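Local coordinates for tail protein, 43 kDa (PDB 3D37) that is of unknown function but is probably a structural component of a phage-type tail or baseplate, at residues 61-65 and 66-70. Sequence-based numbering, arbitrary orientation.
Sequences VVIDG and QIVMT
V68 meets both V61 and I63 where strands 58-63 and 66-81 fold back on each other as a beta hairpin with a two-residue loop. I63 and Q66 close the hairpin through a type I' turn whose corners, D64 and G65, both have positive phi. Two backbone bonds join this pair: I63 N gives its hydrogen to Q66 O at 2.8 Å, while Q66 N reaches I63 O from well above the carbonyl plane. V62 and I67 form the next, non-hydrogen-bonded pair, and V62 CG2 lies 4.1 Å from I67 CG1 on that face of the ribbon.

Beyond it the register slips by one residue. V61 O accepts from V68 N at 2.9 Å, whereas V61 N bonds to M69 O at 2.8 Å in the carbonyl plane, almost straight at 170°. This is a beta bulge, with V68 as the extra residue, its psi of -14° departing from strand values. From its CB, V68 branches over the face that carries V61 and I63. CG1, set anti to its own carbonyl carbon (chi1 -56°), packs 4.0 Å from I63 CG1 and also borders I63 CD1. CG2, held between backbone N and carbonyl carbon, fits 3.7 Å from V61 CG1 and also touches V61 O and I63 CG1. Both methyls thus border I63, which the valine crosses at about a right angle.

D64 OD1 accepts from A9 N, and OD2 forms a salt bridge with K288, much later in the sequence. Strand 10-14 lies beside strand 58-63, with V62 touching S11 and R13. V61 and M69 both touch I27 of strand 24-30; on strand 37-42, V61 meets F40 and M69 meets F38. L294 touches V68 and Q66. The hairpin falls within the GpP-like N-terminal region, of the phage-barrel clan.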
loop_
_atom_site.group_PDB
_atom_site.type_symbol
_atom_site.label_atom_id
_atom_site.label_comp_id
_atom_site.label_asym_id
_atom_site.label_seq_id
_atom_site.Cartn_x
_atom_site.Cartn_y
_atom_site.Cartn_z
ATOM N N VAL A 61 -15.971 -23.806 -20.038
ATOM C CA VAL A 61 -16.175 -22.890 -18.969
ATOM C C VAL A 61 -17.695 -22.772 -18.852
ATOM O O VAL A 61 -18.362 -22.600 -19.830
ATOM C CB VAL A 61 -15.492 -21.544 -19.231
ATOM C CG1 VAL A 61 -15.849 -20.483 -18.033
ATOM C CG2 VAL A 61 -13.947 -21.758 -19.476
ATOM N N VAL A 62 -18.241 -22.936 -17.655
ATOM C CA VAL A 62 -19.698 -23.032 -17.518
ATOM C C VAL A 62 -20.141 -22.068 -16.421
ATOM O O VAL A 62 -19.558 -22.021 -15.349
ATOM C CB VAL A 62 -20.156 -24.503 -17.201
ATOM C CG1 VAL A 62 -21.690 -24.679 -17.407
ATOM C CG2 VAL A 62 -19.427 -25.497 -18.083
ATOM N N ILE A 63 -21.163 -21.291 -16.715
ATOM C CA ILE A 63 -21.795 -20.419 -15.727
ATOM C C ILE A 63 -23.273 -20.845 -15.633
ATOM O O ILE A 63 -23.981 -20.811 -16.629
ATOM C CB ILE A 63 -21.689 -18.914 -16.127
ATOM C CG1 ILE A 63 -20.218 -18.517 -16.404
ATOM C CG2 ILE A 63 -22.425 -17.982 -15.048
ATOM C CD1 ILE A 63 -19.974 -17.047 -16.676
ATOM N N ASP A 64 -23.698 -21.242 -14.441
ATOM C CA ASP A 64 -25.083 -21.698 -14.155
ATOM C C ASP A 64 -25.523 -22.676 -15.194
ATOM O O ASP A 64 -26.604 -22.525 -15.755
ATOM C CB ASP A 64 -26.094 -20.525 -14.124
ATOM C CG ASP A 64 -25.932 -19.640 -12.944
ATOM O OD1 ASP A 64 -25.416 -20.117 -11.891
ATOM O OD2 ASP A 64 -26.363 -18.457 -13.055
ATOM N N GLY A 65 -24.663 -23.664 -15.463
ATOM C CA GLY A 65 -24.949 -24.730 -16.411
ATOM C C GLY A 65 -24.937 -24.326 -17.841
ATOM O O GLY A 65 -25.212 -25.139 -18.705
ATOM N N GLN A 66 -24.588 -23.076 -18.138
ATOM C CA GLN A 66 -24.472 -22.697 -19.543
ATOM C C GLN A 66 -22.996 -22.546 -19.939
ATOM O O GLN A 66 -22.203 -21.822 -19.273
ATOM C CB GLN A 66 -25.247 -21.432 -19.785
ATOM C CG GLN A 66 -25.191 -20.985 -21.199
ATOM C CD GLN A 66 -26.211 -19.886 -21.497
ATOM O OE1 GLN A 66 -27.030 -19.482 -20.605
ATOM N NE2 GLN A 66 -26.170 -19.387 -22.719
ATOM N N ILE A 67 -22.622 -23.264 -20.981
ATOM C CA ILE A 67 -21.266 -23.205 -21.475
ATOM C C ILE A 67 -21.047 -21.810 -22.113
ATOM O O ILE A 67 -21.816 -21.389 -22.982
ATOM C CB ILE A 67 -21.002 -24.292 -22.510
ATOM C CG1 ILE A 67 -21.020 -25.681 -21.825
ATOM C CG2 ILE A 67 -19.677 -24.046 -23.230
ATOM C CD1 ILE A 67 -21.276 -26.846 -22.814
ATOM N N VAL A 68 -19.996 -21.113 -21.668
ATOM C CA VAL A 68 -19.642 -19.793 -22.205
ATOM C C VAL A 68 -18.369 -19.816 -23.074
ATOM O O VAL A 68 -18.095 -18.866 -23.833
ATOM C CB VAL A 68 -19.606 -18.693 -21.048
ATOM C CG1 VAL A 68 -20.970 -18.651 -20.288
ATOM C CG2 VAL A 68 -18.510 -18.934 -20.015
ATOM N N MET A 69 -17.615 -20.903 -23.007
ATOM C CA MET A 69 -16.370 -21.044 -23.777
ATOM C C MET A 69 -15.951 -22.501 -23.806
ATOM O O MET A 69 -16.070 -23.198 -22.798
ATOM C CB MET A 69 -15.231 -20.188 -23.161
ATOM C CG MET A 69 -13.981 -19.966 -24.053
ATOM S SD MET A 69 -12.726 -18.821 -23.255
ATOM C CE MET A 69 -13.632 -17.295 -23.268
ATOM N N THR A 70 -15.421 -22.914 -24.956
ATOM C CA THR A 70 -14.892 -24.241 -25.189
ATOM C C THR A 70 -13.431 -24.057 -25.569
ATOM O O THR A 70 -13.121 -23.303 -26.466
ATOM C CB THR A 70 -15.734 -24.986 -26.330
ATOM O OG1 THR A 70 -17.122 -24.926 -25.974
ATOM C CG2 THR A 70 -15.311 -26.462 -26.507
#